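Tylactone synthase starter module and modules 1 & 2 (Streptomyces fradiae, PDB 2Z5L) carries the first ketoreductase of the tylosin polyketide synthase, a short-chain dehydrogenase/reductase that probably reduces a beta-keto group of the growing polyketide and sets its chirality. Local coordinates at residues R274-E282 and P457-L465; L447-M455 and V478-T489. All coordinates share one frame; numbering follows the deposited sequence.

Contact 1. Residues R274-E282 and P457-L465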
loop_
_atom_site.group_PDB
_atom_site.type_symbol
_atom_site.label_atom_id
_atom_site.label_comp_id
_atom_site.label_asym_id
_atom_site.label_seq_id
_atom_site.Cartn_x
_atom_site.Cartn_y
_atom_site.Cartn_z
ATOM N N ARG A 274 -11.840 -18.880 -8.119
ATOM C CA ARG A 274 -12.846 -18.115 -8.849
ATOM C C ARG A 274 -12.302 -17.499 -10.129
ATOM O O ARG A 274 -12.957 -17.508 -11.172
ATOM C CB ARG A 274 -13.361 -16.994 -7.948
ATOM C CG ARG A 274 -14.102 -15.902 -8.683
ATOM C CD ARG A 274 -15.523 -16.305 -8.899
ATOM N NE ARG A 274 -16.173 -16.512 -7.608
ATOM C CZ ARG A 274 -17.479 -16.686 -7.458
ATOM N NH1 ARG A 274 -18.269 -16.677 -8.527
ATOM N NH2 ARG A 274 -17.990 -16.852 -6.245
ATOM N N LEU A 275 -11.112 -16.927 -10.026
ATOM C CA LEU A 275 -10.462 -16.291 -11.166
ATOM C C LEU A 275 -10.223 -17.366 -12.206
ATOM O O LEU A 275 -10.538 -17.191 -13.377
ATOM C CB LEU A 275 -9.130 -15.702 -10.716
ATOM C CG LEU A 275 -8.672 -14.408 -11.391
ATOM C CD1 LEU A 275 -7.168 -14.234 -11.131
ATOM C CD2 LEU A 275 -8.956 -14.410 -12.856
ATOM N N ALA A 276 -9.675 -18.492 -11.765
ATOM C CA ALA A 276 -9.386 -19.582 -12.682
ATOM C C ALA A 276 -10.626 -20.076 -13.439
ATOM O O ALA A 276 -10.612 -20.139 -14.664
ATOM C CB ALA A 276 -8.720 -20.727 -11.925
ATOM N N ARG A 277 -11.698 -20.421 -12.728
ATOM C CA ARG A 277 -12.902 -20.885 -13.401
ATOM C C ARG A 277 -13.413 -19.891 -14.438
ATOM O O ARG A 277 -13.898 -20.280 -15.498
ATOM C CB ARG A 277 -14.011 -21.168 -12.384
ATOM C CG ARG A 277 -13.752 -22.358 -11.476
ATOM C CD ARG A 277 -14.886 -22.530 -10.452
ATOM N NE ARG A 277 -14.669 -23.616 -9.513
ATOM C CZ ARG A 277 -14.938 -24.898 -9.759
ATOM N NH1 ARG A 277 -15.441 -25.269 -10.931
ATOM N NH2 ARG A 277 -14.717 -25.815 -8.823
ATOM N N ARG A 278 -13.316 -18.603 -14.131
ATOM C CA ARG A 278 -13.779 -17.568 -15.052
ATOM C C ARG A 278 -12.898 -17.437 -16.293
ATOM O O ARG A 278 -13.406 -17.276 -17.404
ATOM C CB ARG A 278 -13.857 -16.226 -14.323
ATOM C CG ARG A 278 -15.123 -16.078 -13.472
ATOM C CD ARG A 278 -16.355 -15.884 -14.371
ATOM N NE ARG A 278 -16.309 -14.650 -15.163
ATOM C CZ ARG A 278 -16.588 -13.427 -14.703
ATOM N NH1 ARG A 278 -16.937 -13.247 -13.436
ATOM N NH2 ARG A 278 -16.556 -12.387 -15.529
ATOM N N LEU A 279 -11.585 -17.494 -16.090
ATOM C CA LEU A 279 -10.636 -17.388 -17.188
ATOM C C LEU A 279 -10.733 -18.598 -18.105
ATOM O O LEU A 279 -10.892 -18.464 -19.324
ATOM C CB LEU A 279 -9.220 -17.242 -16.628
ATOM C CG LEU A 279 -9.093 -15.930 -15.839
ATOM C CD1 LEU A 279 -7.647 -15.655 -15.473
ATOM C CD2 LEU A 279 -9.675 -14.786 -16.699
ATOM N N ALA A 280 -10.642 -19.781 -17.506
ATOM C CA ALA A 280 -10.724 -21.045 -18.237
ATOM C C ALA A 280 -12.012 -21.129 -19.036
ATOM O O ALA A 280 -12.031 -21.650 -20.162
ATOM C CB ALA A 280 -10.661 -22.197 -17.273
ATOM N N ALA A 281 -13.088 -20.611 -18.445
ATOM C CA ALA A 281 -14.383 -20.628 -19.093
ATOM C C ALA A 281 -14.516 -19.560 -20.162
ATOM O O ALA A 281 -15.442 -19.607 -20.969
ATOM C CB ALA A 281 -15.488 -20.475 -18.058
ATOM N N GLU A 282 -13.581 -18.617 -20.212
ATOM C CA GLU A 282 -13.702 -17.568 -21.218
ATOM C C GLU A 282 -12.612 -17.490 -22.267
ATOM O O GLU A 282 -12.365 -16.418 -22.817
ATOM C CB GLU A 282 -13.831 -16.201 -20.555
ATOM C CG GLU A 282 -15.026 -16.066 -19.639
ATOM C CD GLU A 282 -15.152 -14.666 -19.069
ATOM O OE1 GLU A 282 -15.999 -14.468 -18.169
ATOM O OE2 GLU A 282 -14.405 -13.772 -19.531
ATOM N N PRO A 457 -18.391 -11.633 -5.686
ATOM C CA PRO A 457 -17.242 -12.261 -6.347
ATOM C C PRO A 457 -17.213 -12.034 -7.855
ATOM O O PRO A 457 -16.242 -11.508 -8.389
ATOM C CB PRO A 457 -17.391 -13.735 -5.967
ATOM C CG PRO A 457 -17.959 -13.647 -4.596
ATOM C CD PRO A 457 -19.029 -12.568 -4.745
ATOM N N ASP A 458 -18.294 -12.427 -8.523
ATOM C CA ASP A 458 -18.425 -12.286 -9.967
ATOM C C ASP A 458 -18.408 -10.837 -10.418
ATOM O O ASP A 458 -17.739 -10.483 -11.398
ATOM C CB ASP A 458 -19.709 -12.975 -10.438
ATOM C CG ASP A 458 -19.630 -14.493 -10.308
ATOM O OD1 ASP A 458 -18.668 -15.087 -10.881
ATOM O OD2 ASP A 458 -20.519 -15.080 -9.639
ATOM N N ALA A 459 -19.148 -9.997 -9.707
ATOM C CA ALA A 459 -19.182 -8.582 -10.029
ATOM C C ALA A 459 -17.747 -8.071 -9.900
ATOM O O ALA A 459 -17.251 -7.345 -10.771
ATOM C CB ALA A 459 -20.100 -7.858 -9.056
ATOM N N ALA A 460 -17.076 -8.464 -8.821
ATOM C CA ALA A 460 -15.699 -8.045 -8.574
ATOM C C ALA A 460 -14.818 -8.439 -9.760
ATOM O O ALA A 460 -13.978 -7.655 -10.220
ATOM C CB ALA A 460 -15.181 -8.671 -7.274
ATOM N N VAL A 461 -15.010 -9.656 -10.260
ATOM C CA VAL A 461 -14.242 -10.124 -11.416
ATOM C C VAL A 461 -14.558 -9.280 -12.650
ATOM O O VAL A 461 -13.663 -8.978 -13.444
ATOM C CB VAL A 461 -14.523 -11.621 -11.723
ATOM C CG1 VAL A 461 -13.912 -12.008 -13.084
ATOM C CG2 VAL A 461 -13.922 -12.477 -10.630
ATOM N N ASP A 462 -15.827 -8.903 -12.821
ATOM C CA ASP A 462 -16.204 -8.062 -13.965
ATOM C C ASP A 462 -15.456 -6.740 -13.879
ATOM O O ASP A 462 -14.944 -6.231 -14.881
ATOM C CB ASP A 462 -17.711 -7.766 -13.984
ATOM C CG ASP A 462 -18.558 -9.018 -14.192
ATOM O OD1 ASP A 462 -18.089 -9.959 -14.885
ATOM O OD2 ASP A 462 -19.701 -9.046 -13.678
ATOM N N ALA A 463 -15.412 -6.188 -12.669
ATOM C CA ALA A 463 -14.733 -4.924 -12.423
ATOM C C ALA A 463 -13.267 -5.060 -12.812
ATOM O O ALA A 463 -12.654 -4.118 -13.334
ATOM C CB ALA A 463 -14.862 -4.546 -10.962
ATOM N N LEU A 464 -12.707 -6.241 -12.570
ATOM C CA LEU A 464 -11.311 -6.503 -12.913
ATOM C C LEU A 464 -11.168 -6.456 -14.427
ATOM O O LEU A 464 -10.352 -5.707 -14.970
ATOM C CB LEU A 464 -10.882 -7.884 -12.406
ATOM C CG LEU A 464 -9.478 -8.356 -12.807
ATOM C CD1 LEU A 464 -8.451 -7.372 -12.308
ATOM C CD2 LEU A 464 -9.214 -9.747 -12.237
ATOM N N LEU A 465 -11.976 -7.268 -15.103
ATOM C CA LEU A 465 -11.952 -7.314 -16.556
ATOM C C LEU A 465 -12.235 -5.923 -17.129
ATOM O O LEU A 465 -11.667 -5.528 -18.155
ATOM C CB LEU A 465 -12.978 -8.331 -17.069
ATOM C CG LEU A 465 -12.719 -9.769 -16.584
ATOM C CD1 LEU A 465 -13.671 -10.730 -17.281
ATOM C CD2 LEU A 465 -11.273 -10.156 -16.873
#
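R278 reaches from helix 270-281 into a hole formed by D458, V461, D462 and L465 on helix 457-470, an example of a charged knob bridging two helices that lie rather far apart. The short helical segments approach to 10.9 Å and cross at -60°, a gap that long side chains can bridge. The R278 chain bends at both chi2 and chi3, which brings its guanidinium broadside onto V461, with V461 CG1 3.2 Å above the plane and displaced toward the rim. Its nitrogens meanwhile work at the periphery. R278 NH2 donates to D462 OD1 at 2.9 Å, arriving nearly along the C-O axis of the carboxylate, while R278 NE gives a straighter bond of 3.0 Å to E282 OE1 on its own chain segment. Held by D462 and E282, the group has its rotation largely fixed. R278 NH1 completes a longer salt bridge, 3.6 Å from D458 OD1.

That same oxygen, D458 OD1, is approached more closely by R274 NH1, 2.9 Å away. With CG anti to the backbone N (chi1 164°) and further bends beyond, R274 sets a guanidinium face over P457 CB, while the D458 carboxylate stands almost perpendicular to the guanidinium plane. D458 thus joins two arginines into one salt-bridge network, which probably favours its ionised form.

Behind the charged groups L275 and L279 are buried, L279 against strand 261-265. L464 and A460 rest on strand 426-430, and R277 forms a salt bridge with E306 of helix 300-308.

Contact 2. Residues L447-M455 and V478-T489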
loop_
_atom_site.group_PDB
_atom_site.type_symbol
_atom_site.label_atom_id
_atom_site.label_comp_id
_atom_site.label_asym_id
_atom_site.label_seq_id
_atom_site.Cartn_x
_atom_site.Cartn_y
_atom_site.Cartn_z
ATOM N N LEU A 447 -13.234 -2.596 8.625
ATOM C CA LEU A 447 -13.685 -1.987 7.375
ATOM C C LEU A 447 -15.188 -2.154 7.218
ATOM O O LEU A 447 -15.865 -1.291 6.669
ATOM C CB LEU A 447 -12.996 -2.650 6.180
ATOM C CG LEU A 447 -11.518 -2.372 5.944
ATOM C CD1 LEU A 447 -11.007 -3.248 4.799
ATOM C CD2 LEU A 447 -11.327 -0.905 5.632
ATOM N N SER A 448 -15.698 -3.278 7.702
ATOM C CA SER A 448 -17.113 -3.572 7.608
ATOM C C SER A 448 -17.944 -2.529 8.339
ATOM O O SER A 448 -18.812 -1.895 7.742
ATOM C CB SER A 448 -17.390 -4.959 8.183
ATOM O OG SER A 448 -18.690 -5.394 7.832
ATOM N N ARG A 449 -17.663 -2.339 9.624
ATOM C CA ARG A 449 -18.406 -1.373 10.426
ATOM C C ARG A 449 -18.260 0.044 9.890
ATOM O O ARG A 449 -19.213 0.823 9.910
ATOM C CB ARG A 449 -17.961 -1.433 11.893
ATOM C CG ARG A 449 -18.369 -2.719 12.604
ATOM C CD ARG A 449 -19.895 -2.872 12.653
ATOM N NE ARG A 449 -20.322 -4.243 12.930
ATOM C CZ ARG A 449 -20.043 -4.913 14.044
ATOM N NH1 ARG A 449 -19.329 -4.340 15.009
ATOM N NH2 ARG A 449 -20.481 -6.159 14.193
ATOM N N ARG A 450 -17.074 0.379 9.397
ATOM C CA ARG A 450 -16.848 1.712 8.861
ATOM C C ARG A 450 -17.721 1.989 7.632
ATOM O O ARG A 450 -17.862 3.139 7.209
ATOM C CB ARG A 450 -15.364 1.908 8.509
ATOM C CG ARG A 450 -14.427 2.025 9.723
ATOM C CD ARG A 450 -12.950 2.035 9.299
ATOM N NE ARG A 450 -12.599 3.184 8.472
ATOM C CZ ARG A 450 -11.440 3.328 7.832
ATOM N NH1 ARG A 450 -11.218 4.418 7.102
ATOM N NH2 ARG A 450 -10.504 2.386 7.911
ATOM N N GLY A 451 -18.313 0.943 7.062
ATOM C CA GLY A 451 -19.162 1.137 5.896
ATOM C C GLY A 451 -18.853 0.383 4.609
ATOM O O GLY A 451 -19.539 0.588 3.602
ATOM N N LEU A 452 -17.837 -0.478 4.611
ATOM C CA LEU A 452 -17.529 -1.232 3.399
ATOM C C LEU A 452 -18.460 -2.424 3.286
ATOM O O LEU A 452 -18.803 -3.053 4.286
ATOM C CB LEU A 452 -16.091 -1.749 3.395
ATOM C CG LEU A 452 -14.922 -0.772 3.310
ATOM C CD1 LEU A 452 -13.705 -1.534 2.792
ATOM C CD2 LEU A 452 -15.241 0.367 2.395
ATOM N N ARG A 453 -18.867 -2.732 2.059
ATOM C CA ARG A 453 -19.758 -3.858 1.812
ATOM C C ARG A 453 -19.035 -4.917 0.990
ATOM O O ARG A 453 -18.223 -4.593 0.129
ATOM C CB ARG A 453 -21.002 -3.371 1.070
ATOM C CG ARG A 453 -21.888 -2.468 1.907
ATOM C CD ARG A 453 -23.001 -1.802 1.084
ATOM N NE ARG A 453 -22.480 -0.928 0.034
ATOM C CZ ARG A 453 -23.127 0.132 -0.439
ATOM N NH1 ARG A 453 -24.315 0.445 0.053
ATOM N NH2 ARG A 453 -22.595 0.874 -1.406
ATOM N N ALA A 454 -19.326 -6.181 1.266
ATOM C CA ALA A 454 -18.701 -7.287 0.547
ATOM C C ALA A 454 -19.136 -7.299 -0.920
ATOM O O ALA A 454 -20.301 -7.533 -1.224
ATOM C CB ALA A 454 -19.068 -8.615 1.211
ATOM N N MET A 455 -18.196 -7.055 -1.828
ATOM C CA MET A 455 -18.500 -7.043 -3.248
ATOM C C MET A 455 -18.801 -8.451 -3.748
ATOM O O MET A 455 -18.205 -9.412 -3.271
ATOM C CB MET A 455 -17.316 -6.484 -4.026
ATOM C CG MET A 455 -16.959 -5.064 -3.677
ATOM S SD MET A 455 -15.596 -4.532 -4.707
ATOM C CE MET A 455 -14.238 -4.941 -3.660
ATOM N N VAL A 478 -13.934 -0.566 -4.814
ATOM C CA VAL A 478 -14.542 -0.885 -3.526
ATOM C C VAL A 478 -15.996 -0.457 -3.443
ATOM O O VAL A 478 -16.395 0.551 -4.020
ATOM C CB VAL A 478 -13.815 -0.183 -2.353
ATOM C CG1 VAL A 478 -14.342 -0.723 -1.034
ATOM C CG2 VAL A 478 -12.318 -0.368 -2.457
ATOM N N ASP A 479 -16.782 -1.223 -2.701
ATOM C CA ASP A 479 -18.185 -0.903 -2.506
ATOM C C ASP A 479 -18.316 -0.356 -1.086
ATOM O O ASP A 479 -18.137 -1.092 -0.104
ATOM C CB ASP A 479 -19.052 -2.152 -2.685
ATOM C CG ASP A 479 -20.527 -1.869 -2.465
ATOM O OD1 ASP A 479 -20.991 -0.785 -2.875
ATOM O OD2 ASP A 479 -21.225 -2.728 -1.893
ATOM N N VAL A 480 -18.632 0.939 -0.987
ATOM C CA VAL A 480 -18.744 1.627 0.305
ATOM C C VAL A 480 -19.986 2.477 0.553
ATOM O O VAL A 480 -20.405 3.246 -0.306
ATOM C CB VAL A 480 -17.578 2.600 0.531
ATOM C CG1 VAL A 480 -17.391 2.834 2.019
ATOM C CG2 VAL A 480 -16.334 2.095 -0.135
ATOM N N ASP A 481 -20.535 2.358 1.758
ATOM C CA ASP A 481 -21.693 3.140 2.177
ATOM C C ASP A 481 -21.163 4.463 2.751
ATOM O O ASP A 481 -21.069 4.634 3.968
ATOM C CB ASP A 481 -22.482 2.389 3.255
ATOM C CG ASP A 481 -23.672 3.179 3.772
ATOM O OD1 ASP A 481 -24.333 2.701 4.732
ATOM O OD2 ASP A 481 -23.951 4.270 3.220
ATOM N N TRP A 482 -20.805 5.384 1.859
ATOM C CA TRP A 482 -20.279 6.687 2.244
ATOM C C TRP A 482 -21.078 7.381 3.343
ATOM O O TRP A 482 -20.523 8.161 4.119
ATOM C CB TRP A 482 -20.213 7.600 1.025
ATOM C CG TRP A 482 -19.132 7.237 0.053
ATOM C CD1 TRP A 482 -19.280 6.985 -1.283
ATOM C CD2 TRP A 482 -17.729 7.146 0.325
ATOM N NE1 TRP A 482 -18.053 6.748 -1.860
ATOM C CE2 TRP A 482 -17.086 6.842 -0.895
ATOM C CE3 TRP A 482 -16.953 7.297 1.481
ATOM C CZ2 TRP A 482 -15.703 6.686 -0.992
ATOM C CZ3 TRP A 482 -15.581 7.144 1.387
ATOM C CH2 TRP A 482 -14.967 6.840 0.154
ATOM N N GLU A 483 -22.379 7.113 3.405
ATOM C CA GLU A 483 -23.223 7.730 4.420
ATOM C C GLU A 483 -22.970 7.074 5.768
ATOM O O GLU A 483 -23.730 7.258 6.718
ATOM C CB GLU A 483 -24.705 7.592 4.042
ATOM C CG GLU A 483 -25.104 8.359 2.779
ATOM C CD GLU A 483 -25.025 9.873 2.946
ATOM O OE1 GLU A 483 -25.165 10.587 1.929
ATOM O OE2 GLU A 483 -24.830 10.348 4.088
ATOM N N ARG A 484 -21.892 6.306 5.845
ATOM C CA ARG A 484 -21.546 5.615 7.076
ATOM C C ARG A 484 -20.036 5.582 7.251
ATOM O O ARG A 484 -19.535 5.401 8.357
ATOM C CB ARG A 484 -22.096 4.191 7.032
ATOM C CG ARG A 484 -21.915 3.415 8.319
ATOM C CD ARG A 484 -22.507 2.026 8.182
ATOM N NE ARG A 484 -22.371 1.241 9.406
ATOM C CZ ARG A 484 -22.656 -0.055 9.494
ATOM N NH1 ARG A 484 -23.095 -0.708 8.424
ATOM N NH2 ARG A 484 -22.496 -0.699 10.643
ATOM N N PHE A 485 -19.319 5.772 6.150
ATOM C CA PHE A 485 -17.866 5.755 6.160
ATOM C C PHE A 485 -17.293 7.116 6.533
ATOM O O PHE A 485 -16.519 7.232 7.478
ATOM C CB PHE A 485 -17.348 5.358 4.779
ATOM C CG PHE A 485 -15.914 4.921 4.768
ATOM C CD1 PHE A 485 -15.575 3.608 5.064
ATOM C CD2 PHE A 485 -14.900 5.821 4.458
ATOM C CE1 PHE A 485 -14.244 3.192 5.052
ATOM C CE2 PHE A 485 -13.566 5.417 4.443
ATOM C CZ PHE A 485 -13.239 4.102 4.742
ATOM N N ALA A 486 -17.673 8.142 5.776
ATOM C CA ALA A 486 -17.189 9.496 6.015
ATOM C C ALA A 486 -17.280 9.904 7.482
ATOM O O ALA A 486 -16.286 10.302 8.086
ATOM C CB ALA A 486 -17.953 10.489 5.146
ATOM N N PRO A 487 -18.472 9.802 8.084
ATOM C CA PRO A 487 -18.605 10.186 9.492
ATOM C C PRO A 487 -17.784 9.316 10.444
ATOM O O PRO A 487 -17.167 9.823 11.383
ATOM C CB PRO A 487 -20.109 10.067 9.738
ATOM C CG PRO A 487 -20.512 8.953 8.827
ATOM C CD PRO A 487 -19.746 9.278 7.558
ATOM N N ALA A 488 -17.777 8.011 10.190
ATOM C CA ALA A 488 -17.049 7.059 11.028
ATOM C C ALA A 488 -15.544 7.290 10.995
ATOM O O ALA A 488 -14.900 7.464 12.027
ATOM C CB ALA A 488 -17.363 5.638 10.584
ATOM N N THR A 489 -14.996 7.279 9.791
ATOM C CA THR A 489 -13.578 7.477 9.592
ATOM C C THR A 489 -13.139 8.833 10.121
ATOM O O THR A 489 -12.008 8.997 10.578
ATOM C CB THR A 489 -13.246 7.358 8.104
ATOM O OG1 THR A 489 -13.602 6.044 7.654
ATOM C CG2 THR A 489 -11.766 7.600 7.855
HETATM O O HOH W 1 -16.039 -3.302 -0.295
#
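Between G451 and R453 the backbone runs antiparallel to D479-D481 in a single beta bridge centred on the non-hydrogen-bonded pair L452 and V480, closed by D481 N to G451 O at 2.7 Å and R453 N to D479 O at 2.8 Å. The bridge joins two helix ends: a Schellman motif with G451 at positive phi terminates helix 442-450, while D481 is the N-cap of helix 482-492, its carboxylate accepting a weak bond from E483 N. A CB on G451 would come within about 3.2 Å of both D481 O and F485 N, and at this positive phi it would also press on the preceding carbonyl O.

On one side of the bridge L452 CD2 presses against both V480 CG1 and V480 CG2 at 3.3 Å, tighter than usual carbon contact, with V478 CG1 and the F485 ring completing the apolar surroundings. The R453 side chain crosses D479 at a slant, its guanidinium reaching the carboxylate. R453 NH2 meets D479 OD1 from above the carboxylate plane at 2.7 Å, and NE adds a weak bond to OD2; the two flat groups are only 20° apart. The D479 carboxylate is brought toward R453 by its CG lying anti to the backbone N (chi1 179°).

Farther along, R450 bends at chi3 and lays its guanidinium near the F485 ring, the planes 24° apart, with CE1 over the guanidinium face. R450 NE and NH1 grip T489 OG1 side-on and within the guanidinium plane, at 3.1 and 2.9 Å, while NH2 bonds N398. F485 in turn meets F498 edge-to-face. The T489 hydroxyl, accepting twice from R450, gives its own proton to F485 O, an oxygen that also receives T489 N at 2.8 Å.

The two contacts illustrate how one short run of chain can serve two distant interfaces. Residues 447-455 and 457-465 adjoin in sequence, D456 between them accepting a hydrogen bond from A459 N, yet the centres of contacts 1 and 2 are about 24 Å apart and otherwise do not touch. Along the chain they cross: after helix 457-470 has met residues 274-282, strand 474-477 leads back to residues 478-489 beside the earlier helix end. In contact 1 the side chain of R274 lies near, without touching, G267, G269 and G272, a glycine pattern consistent with the nucleotide-binding turn of a Rossmann fold. Contact 2 is the more buried of the two.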